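Side-chain contacts in Orf11 (Staphylococcus phage P68, PDB 6O43), which probably acts as a phage lysin that helps break down the staphylococcal cell wall: residues P61-F64 with A65-K69; W112-A115 with G116-V119. One frame throughout, in Å; residues are numbered along the deposited sequence.

Contact 1 of 2, residues P61-F64 with A65-K69; sequences PTLF and AVYEK
Leu63 and Tyr67, one helical turn apart, form the main side-chain contact. The Leu63 CD1 methyl sits over the face of the Tyr67 ring, 4.0 Å from its centroid and only 9° off the normal, a CH-pi contact. With CG swung anti to the backbone N (chi1 172°), the leucine branch comes beside its own carbonyl and leans along the helix toward the ring. A branched aliphatic suits this place because one of its methyls can be laid against the flat of the ring.

Apolar contact is slighter at Val66, whose CG2 lies beside its own backbone N and approaches Thr62 CG2 at 4.4 Å.

The backbone supplies the polar part. Ala65 N, Val66 N, Tyr67 N and Glu68 N bond to the carbonyls four residues earlier; Ala65 N to Pro61 O is 3.0 Å at 164°. Proline fits the first turn, where its lack of an N-H costs no helical bond.

The helix 61-71 is buried on several sides. Glu68 OE2 forms a salt bridge with Arg35, and OE1 accepts a hydrogen bond from Leu80 N. Phe64 packs on helix 44-57, Ala65 on helix 23-30, and Val66 and Tyr67 on helix 177-187.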
loop_
_atom_site.group_PDB
_atom_site.type_symbol
_atom_site.label_atom_id
_atom_site.label_comp_id
_atom_site.label_asym_id
_atom_site.label_seq_id
_atom_site.Cartn_x
_atom_site.Cartn_y
_atom_site.Cartn_z
ATOM N N PRO A 61 4.135 1.464 -11.002
ATOM C CA PRO A 61 5.316 0.660 -10.657
ATOM C C PRO A 61 5.964 1.093 -9.358
ATOM O O PRO A 61 6.515 0.253 -8.638
ATOM C CB PRO A 61 6.250 0.877 -11.856
ATOM C CG PRO A 61 5.340 1.244 -12.987
ATOM C CD PRO A 61 4.209 2.017 -12.367
ATOM N N THR A 62 5.910 2.387 -9.032
ATOM C CA THR A 62 6.499 2.869 -7.787
ATOM C C THR A 62 5.781 2.281 -6.575
ATOM O O THR A 62 6.420 1.789 -5.638
ATOM C CB THR A 62 6.463 4.398 -7.749
ATOM O OG1 THR A 62 7.109 4.927 -8.918
ATOM C CG2 THR A 62 7.162 4.916 -6.502
ATOM N N LEU A 63 4.447 2.324 -6.576
ATOM C CA LEU A 63 3.689 1.766 -5.456
ATOM C C LEU A 63 3.948 0.272 -5.316
ATOM O O LEU A 63 4.231 -0.224 -4.219
ATOM C CB LEU A 63 2.195 2.034 -5.634
ATOM C CG LEU A 63 1.292 1.331 -4.610
ATOM C CD1 LEU A 63 1.564 1.858 -3.205
ATOM C CD2 LEU A 63 -0.178 1.484 -4.983
ATOM N N PHE A 64 3.858 -0.460 -6.427
ATOM C CA PHE A 64 4.096 -1.900 -6.409
ATOM C C PHE A 64 5.458 -2.219 -5.802
ATOM O O PHE A 64 5.568 -3.031 -4.875
ATOM C CB PHE A 64 3.984 -2.439 -7.838
ATOM C CG PHE A 64 3.867 -3.935 -7.930
ATOM C CD1 PHE A 64 2.627 -4.548 -7.807
ATOM C CD2 PHE A 64 4.986 -4.721 -8.173
ATOM C CE1 PHE A 64 2.502 -5.919 -7.897
ATOM C CE2 PHE A 64 4.872 -6.099 -8.269
ATOM C CZ PHE A 64 3.623 -6.699 -8.129
ATOM N N ALA A 65 6.508 -1.562 -6.302
ATOM C CA ALA A 65 7.861 -1.833 -5.823
ATOM C C ALA A 65 8.023 -1.445 -4.358
ATOM O O ALA A 65 8.612 -2.192 -3.567
ATOM C CB ALA A 65 8.880 -1.088 -6.686
ATOM N N VAL A 66 7.523 -0.265 -3.980
ATOM C CA VAL A 66 7.690 0.204 -2.606
ATOM C C VAL A 66 6.977 -0.722 -1.625
ATOM O O VAL A 66 7.483 -0.995 -0.530
ATOM C CB VAL A 66 7.200 1.656 -2.473
ATOM C CG1 VAL A 66 6.785 1.944 -1.041
ATOM C CG2 VAL A 66 8.290 2.619 -2.916
ATOM N N TYR A 67 5.795 -1.216 -1.995
ATOM C CA TYR A 67 5.085 -2.132 -1.106
ATOM C C TYR A 67 5.758 -3.498 -1.060
ATOM O O TYR A 67 5.848 -4.115 0.008
ATOM C CB TYR A 67 3.622 -2.261 -1.530
ATOM C CG TYR A 67 2.700 -1.357 -0.748
ATOM C CD1 TYR A 67 3.184 -0.211 -0.131
ATOM C CD2 TYR A 67 1.352 -1.663 -0.602
ATOM C CE1 TYR A 67 2.349 0.617 0.594
ATOM C CE2 TYR A 67 0.508 -0.842 0.126
ATOM C CZ TYR A 67 1.011 0.298 0.724
ATOM O OH TYR A 67 0.178 1.122 1.450
ATOM N N GLU A 68 6.238 -3.990 -2.204
ATOM C CA GLU A 68 6.953 -5.261 -2.205
ATOM C C GLU A 68 8.212 -5.176 -1.352
ATOM O O GLU A 68 8.530 -6.108 -0.605
ATOM C CB GLU A 68 7.294 -5.679 -3.636
ATOM C CG GLU A 68 8.015 -7.017 -3.741
ATOM C CD GLU A 68 7.183 -8.179 -3.217
ATOM O OE1 GLU A 68 5.950 -8.029 -3.098
ATOM O OE2 GLU A 68 7.765 -9.244 -2.916
ATOM N N LYS A 69 8.934 -4.056 -1.436
ATOM C CA LYS A 69 10.133 -3.895 -0.622
ATOM C C LYS A 69 9.799 -3.900 0.864
ATOM O O LYS A 69 10.497 -4.535 1.664
ATOM C CB LYS A 69 10.858 -2.604 -1.010
ATOM C CG LYS A 69 12.131 -2.322 -0.223
ATOM C CD LYS A 69 11.864 -1.466 1.003
ATOM C CE LYS A 69 13.136 -1.245 1.815
ATOM N NZ LYS A 69 12.886 -0.407 3.029
#

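Contact 2 of 2, residues W112-A115 with G116-V119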
loop_
_atom_site.group_PDB
_atom_site.type_symbol
_atom_site.label_atom_id
_atom_site.label_comp_id
_atom_site.label_asym_id
_atom_site.label_seq_id
_atom_site.Cartn_x
_atom_site.Cartn_y
_atom_site.Cartn_z
ATOM N N TRP A 112 -12.453 0.535 12.866
ATOM C CA TRP A 112 -11.744 1.113 13.999
ATOM C C TRP A 112 -11.339 0.094 15.058
ATOM O O TRP A 112 -10.551 0.438 15.946
ATOM C CB TRP A 112 -12.593 2.219 14.632
ATOM C CG TRP A 112 -12.839 3.348 13.686
ATOM C CD1 TRP A 112 -13.995 3.624 13.021
ATOM C CD2 TRP A 112 -11.889 4.336 13.272
ATOM N NE1 TRP A 112 -13.829 4.737 12.227
ATOM C CE2 TRP A 112 -12.545 5.192 12.365
ATOM C CE3 TRP A 112 -10.551 4.586 13.589
ATOM C CZ2 TRP A 112 -11.905 6.278 11.769
ATOM C CZ3 TRP A 112 -9.917 5.667 12.995
ATOM C CH2 TRP A 112 -10.595 6.498 12.097
ATOM N N TYR A 113 -11.828 -1.144 14.986
ATOM C CA TYR A 113 -11.422 -2.166 15.938
ATOM C C TYR A 113 -11.205 -3.489 15.222
ATOM O O TYR A 113 -11.801 -3.757 14.177
ATOM C CB TYR A 113 -12.450 -2.338 17.072
ATOM C CG TYR A 113 -13.770 -2.941 16.649
ATOM C CD1 TYR A 113 -14.799 -2.144 16.165
ATOM C CD2 TYR A 113 -13.994 -4.307 16.748
ATOM C CE1 TYR A 113 -16.010 -2.689 15.783
ATOM C CE2 TYR A 113 -15.203 -4.863 16.372
ATOM C CZ TYR A 113 -16.208 -4.050 15.888
ATOM O OH TYR A 113 -17.412 -4.596 15.512
ATOM N N ASP A 114 -10.339 -4.315 15.805
ATOM C CA ASP A 114 -9.982 -5.615 15.245
ATOM C C ASP A 114 -11.109 -6.603 15.527
ATOM O O ASP A 114 -11.280 -7.058 16.664
ATOM C CB ASP A 114 -8.658 -6.089 15.841
ATOM C CG ASP A 114 -8.253 -7.475 15.364
ATOM O OD1 ASP A 114 -8.988 -8.082 14.557
ATOM O OD2 ASP A 114 -7.183 -7.955 15.799
ATOM N N ALA A 115 -11.871 -6.947 14.486
ATOM C CA ALA A 115 -13.004 -7.852 14.642
ATOM C C ALA A 115 -12.607 -9.204 15.220
ATOM O O ALA A 115 -13.490 -9.950 15.659
ATOM C CB ALA A 115 -13.707 -8.051 13.298
ATOM N N GLY A 116 -11.317 -9.536 15.237
ATOM C CA GLY A 116 -10.867 -10.815 15.758
ATOM C C GLY A 116 -10.278 -10.730 17.152
ATOM O O GLY A 116 -10.137 -11.746 17.839
ATOM N N ASN A 117 -9.921 -9.510 17.580
ATOM C CA ASN A 117 -9.403 -9.241 18.926
ATOM C C ASN A 117 -10.009 -7.906 19.361
ATOM O O ASN A 117 -9.356 -6.860 19.343
ATOM C CB ASN A 117 -7.875 -9.216 18.962
ATOM C CG ASN A 117 -7.279 -10.566 19.308
ATOM O OD1 ASN A 117 -7.441 -11.062 20.423
ATOM N ND2 ASN A 117 -6.575 -11.162 18.355
ATOM N N ILE A 118 -11.275 -7.955 19.765
ATOM C CA ILE A 118 -12.081 -6.751 19.934
ATOM C C ILE A 118 -11.546 -5.949 21.116
ATOM O O ILE A 118 -11.655 -6.370 22.271
ATOM C CB ILE A 118 -13.561 -7.094 20.119
ATOM C CG1 ILE A 118 -14.065 -7.878 18.907
ATOM C CG2 ILE A 118 -14.380 -5.826 20.331
ATOM C CD1 ILE A 118 -15.494 -8.375 19.050
ATOM N N VAL A 119 -10.975 -4.781 20.827
ATOM C CA VAL A 119 -10.631 -3.791 21.840
ATOM C C VAL A 119 -11.074 -2.438 21.299
ATOM O O VAL A 119 -10.488 -1.931 20.335
ATOM C CB VAL A 119 -9.134 -3.771 22.178
ATOM C CG1 VAL A 119 -8.850 -2.703 23.231
ATOM C CG2 VAL A 119 -8.675 -5.136 22.662
HETATM O O HOH W 1 -9.359 -3.560 18.303
#
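Asp114 grips the turn through two separate oxygens. Its side-chain OD1 accepts a hydrogen bond from Gly116 N at 2.8 Å, with a fairly straight N-H...O angle of 160°, and the N-H reaches the oxygen from above the carboxylate plane. Its backbone O takes a second bond from Asn117 N at 2.9 Å; this one is more bent, 138°, and the donor again stands above the plane of the acceptor, here the carbonyl. The carboxylate can reach Gly116 because CG is anti to the backbone N (chi1 177°), which brings it beside its own carbonyl carbon, the side on which Gly116 N follows. Aspartate suits the first position of such a turn, being short enough for its carboxylate to accept the N-H two residues on.

A water widens the polar closure: it accepts from Asp114 N at 2.8 Å and from Val119 N at 3.2 Å, joining the two arms beyond the turn.

Packing is thin. The Asp114 and Asn117 side chains run side by side, Asp114 OD2 resting 3.5 Å from Asn117 CB, with the carboxylate and amide planes steeply inclined to each other. Further out, Tyr113 and Ile118 also point the same way, and Ile118 CG2 meets the tyrosine ring obliquely at CD2, 3.9 Å away. Ile118 CG1 lies near Asp114 O. Tyr113 and Ile118 shield each other partly, though both remain exposed, and the Tyr113 ring also meets His120 edge to face.

Several of the residues touch a crystal neighbour, so their side-chain positions may partly reflect lattice packing. A type I beta turn from Asp114 to Asn117 combined with an Asx turn from Asp114 to Gly116 is the motif, a compact chain reversal in the loop between helices 89-104 and 124-136.

The two contacts are far apart, their centres about 28 Å from each other and their nearest atoms about 16 Å, and they share no helix. Contact 1 belongs to the buried core: a helix whose backbone bonds run regularly from residue to residue turns apolar side chains toward the surrounding helices, while the charged Glu68 finds partners from other parts of the chain. Contact 2 is a surface feature of an interhelical loop, where no repeating backbone pattern exists and a single backbone turn bond, one acidic side chain and a bridging water close the chain. Hydrophobic cover is therefore shared with many neighbours at 61-69, but is sparser and more local at 112-119.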